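Local atomic coordinates of Peptide/nickel transport system substrate-binding protein (Listeria monocytogenes serotype 1/2a, PDB entry 5KZT), a protein that binds peptides and probably delivers them to a membrane transporter as an OppA-type substrate-binding protein. Residues L19-L24 with D35-N40; Q231-G236 with A252-Q257; T307-K312 with S383-D388. One frame throughout, in Å; residues are numbered along the deposited sequence.

Contact 1: residues L19-L24 with D35-N40; sequences LTESAL and DQVGLN
Val-37, in the first turn of helix 36-45, carries the apolar part of this contact and meets the side chain of Glu-21 at the end of strand 16-21. The carboxylate carbon CD of Glu-21 lies 3.8 Å from Val-37 CG2, and Glu-21 CG rests 3.9 Å from Val-37 CG1; the two side chains run past one another, pointing opposite ways. A bend at chi2 (54°) folds the Glu-21 chain so that its carboxylate lies alongside the valine. OE2 of Glu-21 uses its anti lone pair to accept from Ser-22 N at 3.0 Å, which helps hold the group in place. Beyond this tight patch the packing thins: Ala-23 CB is 4.5 Å from Val-37 CG2, and Ala-23 O, buried here, has no polar partner. The looser, polar part of the contact is bridged by water. One water donates to Glu-21 OE1 and Val-37 O and accepts from Asn-40 ND2; a second donates to Glu-21 OE1 and Gln-36 O. Asp-35 caps the helix, its OD2 accepting from Gly-38 N at 2.8 Å. Gln-36 hydrogen-bonds the bound peptide, and with Val-37 and Ser-22 also packing on it, this strand-to-helix contact lines part of the OppA peptide-binding site.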
loop_
_atom_site.group_PDB
_atom_site.type_symbol
_atom_site.label_atom_id
_atom_site.label_comp_id
_atom_site.label_asym_id
_atom_site.label_seq_id
_atom_site.Cartn_x
_atom_site.Cartn_y
_atom_site.Cartn_z
ATOM N N LEU A 19 -4.049 15.125 -13.708
ATOM C CA LEU A 19 -3.594 14.789 -12.363
ATOM C C LEU A 19 -2.085 14.699 -12.352
ATOM O O LEU A 19 -1.441 14.674 -13.416
ATOM C CB LEU A 19 -4.199 13.460 -11.913
ATOM C CG LEU A 19 -5.725 13.362 -11.790
ATOM C CD1 LEU A 19 -6.109 11.959 -11.340
ATOM C CD2 LEU A 19 -6.298 14.419 -10.854
ATOM N N THR A 20 -1.528 14.674 -11.143
ATOM C CA THR A 20 -0.109 14.431 -10.933
ATOM C C THR A 20 0.093 13.187 -10.075
ATOM O O THR A 20 -0.811 12.751 -9.351
ATOM C CB THR A 20 0.599 15.604 -10.226
ATOM O OG1 THR A 20 0.182 15.652 -8.858
ATOM C CG2 THR A 20 0.304 16.914 -10.897
ATOM N N GLU A 21 1.289 12.624 -10.157
ATOM C CA GLU A 21 1.711 11.529 -9.289
ATOM C C GLU A 21 3.147 11.835 -8.843
ATOM O O GLU A 21 3.858 12.536 -9.544
ATOM C CB GLU A 21 1.618 10.215 -10.058
ATOM C CG GLU A 21 1.846 8.933 -9.257
ATOM C CD GLU A 21 0.963 8.805 -8.026
ATOM O OE1 GLU A 21 -0.078 8.109 -8.099
ATOM O OE2 GLU A 21 1.336 9.367 -6.968
ATOM N N SER A 22 3.557 11.323 -7.683
ATOM C CA SER A 22 4.852 11.674 -7.090
ATOM C C SER A 22 6.018 10.745 -7.469
ATOM O O SER A 22 7.151 10.979 -7.052
ATOM C CB SER A 22 4.706 11.702 -5.572
ATOM O OG SER A 22 4.161 10.476 -5.117
ATOM N N ALA A 23 5.744 9.703 -8.251
ATOM C CA ALA A 23 6.724 8.676 -8.553
ATOM C C ALA A 23 6.353 7.956 -9.826
ATOM O O ALA A 23 5.169 7.871 -10.171
ATOM C CB ALA A 23 6.804 7.677 -7.412
ATOM N N LEU A 24 7.379 7.432 -10.496
ATOM C CA LEU A 24 7.217 6.530 -11.640
ATOM C C LEU A 24 6.520 5.254 -11.148
ATOM O O LEU A 24 6.692 4.863 -9.989
ATOM C CB LEU A 24 8.580 6.178 -12.235
ATOM C CG LEU A 24 9.206 7.169 -13.220
ATOM C CD1 LEU A 24 9.397 8.540 -12.617
ATOM C CD2 LEU A 24 10.539 6.602 -13.680
ATOM N N ASP A 35 2.441 -1.682 -4.405
ATOM C CA ASP A 35 2.652 -0.290 -4.041
ATOM C C ASP A 35 1.469 0.576 -4.404
ATOM O O ASP A 35 0.678 0.245 -5.288
ATOM C CB ASP A 35 3.875 0.234 -4.760
ATOM C CG ASP A 35 3.624 0.420 -6.219
ATOM O OD1 ASP A 35 3.685 -0.587 -6.973
ATOM O OD2 ASP A 35 3.291 1.562 -6.610
ATOM N N GLN A 36 1.360 1.717 -3.730
ATOM C CA GLN A 36 0.163 2.528 -3.883
ATOM C C GLN A 36 0.010 3.127 -5.288
ATOM O O GLN A 36 -1.119 3.340 -5.736
ATOM C CB GLN A 36 0.090 3.620 -2.817
ATOM C CG GLN A 36 0.969 4.828 -3.025
ATOM C CD GLN A 36 0.741 5.897 -1.948
ATOM O OE1 GLN A 36 1.679 6.318 -1.290
ATOM N NE2 GLN A 36 -0.511 6.317 -1.759
ATOM N N VAL A 37 1.125 3.364 -5.981
ATOM C CA VAL A 37 1.077 3.997 -7.313
ATOM C C VAL A 37 0.543 3.016 -8.351
ATOM O O VAL A 37 -0.442 3.303 -9.053
ATOM C CB VAL A 37 2.449 4.556 -7.743
ATOM C CG1 VAL A 37 2.446 5.037 -9.196
ATOM C CG2 VAL A 37 2.856 5.686 -6.816
ATOM N N GLY A 38 1.178 1.855 -8.414
ATOM C CA GLY A 38 0.767 0.801 -9.299
ATOM C C GLY A 38 -0.603 0.205 -8.999
ATOM O O GLY A 38 -1.354 -0.106 -9.916
ATOM N N LEU A 39 -0.938 0.038 -7.724
ATOM C CA LEU A 39 -2.258 -0.527 -7.369
ATOM C C LEU A 39 -3.379 0.431 -7.722
ATOM O O LEU A 39 -4.476 0.004 -8.089
ATOM C CB LEU A 39 -2.331 -0.900 -5.893
ATOM C CG LEU A 39 -1.466 -2.128 -5.574
ATOM C CD1 LEU A 39 -1.299 -2.236 -4.078
ATOM C CD2 LEU A 39 -2.026 -3.417 -6.124
ATOM N N ASN A 40 -3.101 1.720 -7.628
ATOM C CA ASN A 40 -4.071 2.739 -8.066
ATOM C C ASN A 40 -4.266 2.698 -9.585
ATOM O O ASN A 40 -5.394 2.778 -10.039
ATOM C CB ASN A 40 -3.631 4.123 -7.630
ATOM C CG ASN A 40 -4.699 5.177 -7.868
ATOM O OD1 ASN A 40 -5.796 5.109 -7.306
ATOM N ND2 ASN A 40 -4.392 6.139 -8.727
HETATM O O HOH W 1 -1.329 6.093 -9.499
HETATM O O HOH W 2 -1.310 6.320 -5.989
#

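Contact 2: residues Q231-G236 with A252-Q257; sequences QDSGTG and ADYAAQ
Tyr-254 of helix 252-256 packs by van der Waals contact on the first turn of helix 233-241. Ser-233 touches with its methylene carbon: Ser-233 CB approaches Tyr-254 CD2 to 3.5 Å and lies almost as near CG, at the root of the ring. The backbone runs over one ring face, with Ser-233 C above the centre and Gly-234 N offset toward the rim, 3.7 Å above the plane of Tyr-254. Gly-234 CA reaches Tyr-254 OH at 3.5 Å, and the absence of a side chain on Gly-234 lets the hydroxyl come this near. The serine hydroxyl turns to the end of strand 247-250 and the residue after it, making weak hydrogen bonds with Val-249 O and Ser-251 N.

Hydrogen bonds within the segment order the start of helix 233-241. Asp-232 is the N-cap: its OD2 accepts from Thr-235 N at 3.0 Å, the donor standing 48° out of the carboxylate plane. In addition, Asp-232 OD1 takes the hydroxyl of Thr-235 OG1 at 2.6 Å on its syn side.

Water supplies the polar link between the segments. One molecule donates to Asp-232 OD2, accepts from Gly-234 N at 2.8 Å and makes a weak bond with Tyr-254 OH.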
loop_
_atom_site.group_PDB
_atom_site.type_symbol
_atom_site.label_atom_id
_atom_site.label_comp_id
_atom_site.label_asym_id
_atom_site.label_seq_id
_atom_site.Cartn_x
_atom_site.Cartn_y
_atom_site.Cartn_z
ATOM N N GLN A 231 7.405 16.076 -8.609
ATOM C CA GLN A 231 8.051 15.679 -7.359
ATOM C C GLN A 231 8.448 16.849 -6.481
ATOM O O GLN A 231 9.287 16.698 -5.575
ATOM C CB GLN A 231 9.271 14.851 -7.697
ATOM C CG GLN A 231 8.909 13.613 -8.492
ATOM C CD GLN A 231 10.070 12.673 -8.601
ATOM O OE1 GLN A 231 11.102 13.036 -9.163
ATOM N NE2 GLN A 231 9.934 11.474 -8.025
ATOM N N ASP A 232 7.888 18.018 -6.773
ATOM C CA ASP A 232 8.046 19.165 -5.913
ATOM C C ASP A 232 6.812 20.063 -6.034
ATOM O O ASP A 232 6.253 20.247 -7.120
ATOM C CB ASP A 232 9.355 19.902 -6.210
ATOM C CG ASP A 232 9.257 20.831 -7.389
ATOM O OD1 ASP A 232 9.426 20.339 -8.516
ATOM O OD2 ASP A 232 9.007 22.048 -7.183
ATOM N N SER A 233 6.393 20.601 -4.900
ATOM C CA SER A 233 5.130 21.317 -4.804
ATOM C C SER A 233 5.111 22.612 -5.604
ATOM O O SER A 233 4.057 23.048 -6.057
ATOM C CB SER A 233 4.816 21.600 -3.336
ATOM O OG SER A 233 4.558 20.387 -2.663
ATOM N N GLY A 234 6.270 23.246 -5.749
ATOM C CA GLY A 234 6.380 24.473 -6.540
ATOM C C GLY A 234 6.018 24.247 -7.989
ATOM O O GLY A 234 5.244 25.005 -8.578
ATOM N N THR A 235 6.573 23.190 -8.572
ATOM C CA THR A 235 6.277 22.849 -9.946
ATOM C C THR A 235 4.778 22.547 -10.082
ATOM O O THR A 235 4.114 23.086 -10.967
ATOM C CB THR A 235 7.125 21.650 -10.400
ATOM O OG1 THR A 235 8.512 22.003 -10.314
ATOM C CG2 THR A 235 6.788 21.232 -11.818
ATOM N N GLY A 236 4.269 21.707 -9.178
ATOM C CA GLY A 236 2.847 21.349 -9.132
ATOM C C GLY A 236 1.938 22.563 -9.033
ATOM O O GLY A 236 0.955 22.681 -9.765
ATOM N N ALA A 252 4.912 20.677 3.252
ATOM C CA ALA A 252 5.683 21.606 4.085
ATOM C C ALA A 252 5.160 23.056 3.954
ATOM O O ALA A 252 3.961 23.271 4.107
ATOM C CB ALA A 252 7.185 21.474 3.764
ATOM N N ASP A 253 6.010 24.030 3.630
ATOM C CA ASP A 253 5.559 25.424 3.548
ATOM C C ASP A 253 4.510 25.691 2.463
ATOM O O ASP A 253 3.707 26.601 2.612
ATOM C CB ASP A 253 6.753 26.378 3.385
ATOM C CG ASP A 253 7.721 26.286 4.537
ATOM O OD1 ASP A 253 7.271 26.166 5.700
ATOM O OD2 ASP A 253 8.945 26.318 4.285
ATOM N N TYR A 254 4.504 24.917 1.385
ATOM C CA TYR A 254 3.465 25.065 0.372
ATOM C C TYR A 254 2.066 24.710 0.904
ATOM O O TYR A 254 1.076 25.314 0.499
ATOM C CB TYR A 254 3.774 24.234 -0.871
ATOM C CG TYR A 254 4.903 24.783 -1.689
ATOM C CD1 TYR A 254 4.676 25.811 -2.611
ATOM C CD2 TYR A 254 6.201 24.288 -1.559
ATOM C CE1 TYR A 254 5.706 26.329 -3.380
ATOM C CE2 TYR A 254 7.240 24.797 -2.331
ATOM C CZ TYR A 254 6.981 25.818 -3.237
ATOM O OH TYR A 254 7.993 26.341 -4.007
ATOM N N ALA A 255 1.983 23.728 1.797
ATOM C CA ALA A 255 0.713 23.391 2.436
ATOM C C ALA A 255 0.318 24.530 3.377
ATOM O O ALA A 255 -0.800 25.066 3.295
ATOM C CB ALA A 255 0.825 22.091 3.204
ATOM N N ALA A 256 1.258 24.907 4.250
ATOM C CA ALA A 256 1.017 25.933 5.254
ATOM C C ALA A 256 0.626 27.266 4.632
ATOM O O ALA A 256 -0.235 27.956 5.170
ATOM C CB ALA A 256 2.233 26.100 6.143
ATOM N N GLN A 257 1.239 27.605 3.497
ATOM C CA GLN A 257 0.921 28.848 2.763
ATOM C C GLN A 257 -0.414 28.827 2.019
ATOM O O GLN A 257 -0.898 29.883 1.589
ATOM C CB GLN A 257 2.012 29.171 1.741
ATOM C CG GLN A 257 3.273 29.723 2.340
ATOM C CD GLN A 257 3.021 31.028 3.028
ATOM O OE1 GLN A 257 2.944 31.083 4.266
ATOM N NE2 GLN A 257 2.805 32.086 2.238
HETATM O O HOH W 3 8.913 23.396 -4.894
#

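Contact 3: residues T307-K312 with S383-D388; sequences TDTVLK and SEFIQD
The end of helix 303-311 comes beside helix 377-393 with Val-310 and Phe-385 as the nearest backbone positions, their CA atoms 7.7 Å apart. A wider pi-type turn at 307-311 closes the first helix, Lys-312 N bonding to Thr-307 O at 2.9 Å, and Lys-312 then leaves helical geometry with a positive phi of 53°.

Phe-385 is the side chain that both residues of the other helix meet. Val-310 touches it near its base: one methyl, Val-310 CG2, lies 3.7 Å from Phe-385 CB and 3.9 Å from Phe-385 CG, and the two side chains cross obliquely. The valine places this branch beside its own backbone N; with CG1 anti to that N (chi1 174°), CG2 is the methyl directed at Phe-385. Thr-309 takes the outer part of the ring. Its CB stands 4.0 Å from Phe-385 CE2, with OG1 and CG2 of Thr-309 only slightly farther from the same carbon, and the threonine side chain lies roughly perpendicular to that of Phe-385. The threonine hydroxyl is committed within its own helix, to Ser-305 O, and Ser-305 also touches Phe-385. Phe-385 itself swings out with CG opposite its backbone N (chi1 -174°), carrying the ring across to the neighbouring helix.

Around this patch, Val-310 also packs on Asn-378 and Ser-382 of helix 377-393, while Ile-386, one residue after Phe-385, turns to Tyr-306 and to Leu-494 of strand 491-503.

No hydrogen bond or salt bridge joins the two segments directly. With the threonine's hydroxyl bonded to Ser-305 O inside its own helix, its side chain meets ring carbon CE2 through van der Waals contact alone, and the join between the helices here rests on dispersion and shape.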
loop_
_atom_site.group_PDB
_atom_site.type_symbol
_atom_site.label_atom_id
_atom_site.label_comp_id
_atom_site.label_asym_id
_atom_site.label_seq_id
_atom_site.Cartn_x
_atom_site.Cartn_y
_atom_site.Cartn_z
ATOM N N THR A 307 6.441 16.330 12.150
ATOM C CA THR A 307 5.175 16.609 11.460
ATOM C C THR A 307 4.901 18.106 11.340
ATOM O O THR A 307 4.377 18.545 10.315
ATOM C CB THR A 307 3.959 15.941 12.122
ATOM O OG1 THR A 307 3.811 16.419 13.456
ATOM C CG2 THR A 307 4.126 14.454 12.151
ATOM N N ASP A 308 5.259 18.873 12.378
ATOM C CA ASP A 308 5.097 20.343 12.384
ATOM C C ASP A 308 6.033 21.085 11.437
ATOM O O ASP A 308 5.801 22.252 11.145
ATOM C CB ASP A 308 5.378 20.939 13.783
ATOM C CG ASP A 308 4.325 20.586 14.834
ATOM O OD1 ASP A 308 3.270 20.004 14.501
ATOM O OD2 ASP A 308 4.576 20.899 16.029
ATOM N N THR A 309 7.138 20.456 11.055
ATOM C CA THR A 309 8.187 21.102 10.270
ATOM C C THR A 309 8.228 20.564 8.853
ATOM O O THR A 309 8.208 21.329 7.897
ATOM C CB THR A 309 9.565 20.872 10.936
ATOM O OG1 THR A 309 9.502 21.352 12.286
ATOM C CG2 THR A 309 10.700 21.586 10.177
ATOM N N VAL A 310 8.300 19.249 8.721
ATOM C CA VAL A 310 8.467 18.620 7.407
ATOM C C VAL A 310 7.152 18.454 6.641
ATOM O O VAL A 310 7.126 18.682 5.440
ATOM C CB VAL A 310 9.188 17.262 7.539
ATOM C CG1 VAL A 310 9.233 16.514 6.205
ATOM C CG2 VAL A 310 10.586 17.477 8.109
ATOM N N LEU A 311 6.084 18.055 7.321
ATOM C CA LEU A 311 4.820 17.708 6.656
ATOM C C LEU A 311 3.819 18.861 6.559
ATOM O O LEU A 311 3.438 19.262 5.464
ATOM C CB LEU A 311 4.184 16.506 7.357
ATOM C CG LEU A 311 5.032 15.227 7.272
ATOM C CD1 LEU A 311 4.379 14.110 8.054
ATOM C CD2 LEU A 311 5.263 14.781 5.836
ATOM N N LYS A 312 3.396 19.380 7.704
ATOM C CA LYS A 312 2.500 20.546 7.770
ATOM C C LYS A 312 1.236 20.378 6.929
ATOM O O LYS A 312 0.792 21.331 6.274
ATOM C CB LYS A 312 3.241 21.821 7.333
ATOM C CG LYS A 312 4.416 22.213 8.223
ATOM C CD LYS A 312 4.861 23.635 7.888
ATOM C CE LYS A 312 5.940 24.118 8.830
ATOM N NZ LYS A 312 6.524 25.414 8.402
ATOM N N SER A 383 14.522 13.442 5.181
ATOM C CA SER A 383 15.807 12.791 5.457
ATOM C C SER A 383 16.820 13.702 6.155
ATOM O O SER A 383 17.516 13.264 7.086
ATOM C CB SER A 383 16.394 12.256 4.164
ATOM O OG SER A 383 15.611 11.155 3.714
ATOM N N GLU A 384 16.913 14.942 5.695
ATOM C CA GLU A 384 17.801 15.938 6.335
ATOM C C GLU A 384 17.371 16.229 7.789
ATOM O O GLU A 384 18.220 16.367 8.673
ATOM C CB GLU A 384 17.904 17.227 5.483
ATOM C CG GLU A 384 18.947 17.126 4.350
ATOM C CD GLU A 384 18.798 18.150 3.214
ATOM O OE1 GLU A 384 19.802 18.414 2.514
ATOM O OE2 GLU A 384 17.690 18.684 2.978
ATOM N N PHE A 385 16.064 16.272 8.041
ATOM C CA PHE A 385 15.531 16.427 9.406
ATOM C C PHE A 385 15.904 15.249 10.314
ATOM O O PHE A 385 16.362 15.448 11.433
ATOM C CB PHE A 385 14.006 16.608 9.375
ATOM C CG PHE A 385 13.389 16.910 10.717
ATOM C CD1 PHE A 385 13.049 15.879 11.595
ATOM C CD2 PHE A 385 13.099 18.224 11.088
ATOM C CE1 PHE A 385 12.466 16.149 12.823
ATOM C CE2 PHE A 385 12.508 18.497 12.312
ATOM C CZ PHE A 385 12.204 17.459 13.185
ATOM N N ILE A 386 15.695 14.029 9.824
ATOM C CA ILE A 386 16.017 12.830 10.589
ATOM C C ILE A 386 17.527 12.720 10.827
ATOM O O ILE A 386 17.957 12.434 11.945
ATOM C CB ILE A 386 15.439 11.561 9.913
ATOM C CG1 ILE A 386 13.918 11.579 10.043
ATOM C CG2 ILE A 386 15.959 10.285 10.556
ATOM C CD1 ILE A 386 13.222 10.697 9.062
ATOM N N GLN A 387 18.322 12.966 9.790
ATOM C CA GLN A 387 19.784 13.023 9.939
ATOM C C GLN A 387 20.171 13.996 11.073
ATOM O O GLN A 387 20.953 13.641 11.973
ATOM C CB GLN A 387 20.434 13.438 8.623
ATOM C CG GLN A 387 21.941 13.721 8.672
ATOM C CD GLN A 387 22.472 14.202 7.332
ATOM O OE1 GLN A 387 22.140 15.296 6.864
ATOM N NE2 GLN A 387 23.324 13.407 6.728
ATOM N N ASP A 388 19.620 15.209 11.009
ATOM C CA ASP A 388 19.826 16.243 12.044
ATOM C C ASP A 388 19.490 15.711 13.450
ATOM O O ASP A 388 20.302 15.847 14.371
ATOM C CB ASP A 388 19.088 17.563 11.649
ATOM C CG ASP A 388 18.197 18.177 12.767
ATOM O OD1 ASP A 388 18.759 18.730 13.747
ATOM O OD2 ASP A 388 16.920 18.165 12.603
#

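The three contacts follow one another along the chain, each closing before the next opens. Contact 1 joins strand 16-21 to helix 36-45 near the bound peptide; contacts 2 and 3 lie about 18 Å and 23 Å from it between centres. Ser-22 O of contact 1 probably accepts a hydrogen bond from Gln-231 NE2, the residue that begins contact 2 just after strand 224-229, which pairs with strand 16-21. Contacts 2 and 3, about 15 Å apart between centres, are joined by the Asp-253 to Lys-312 salt bridge and by a probable backbone hydrogen bond from Ala-252 N to Leu-311 O. Contact 3 also reaches the peptide, through Leu-311, which packs on a basic side chain.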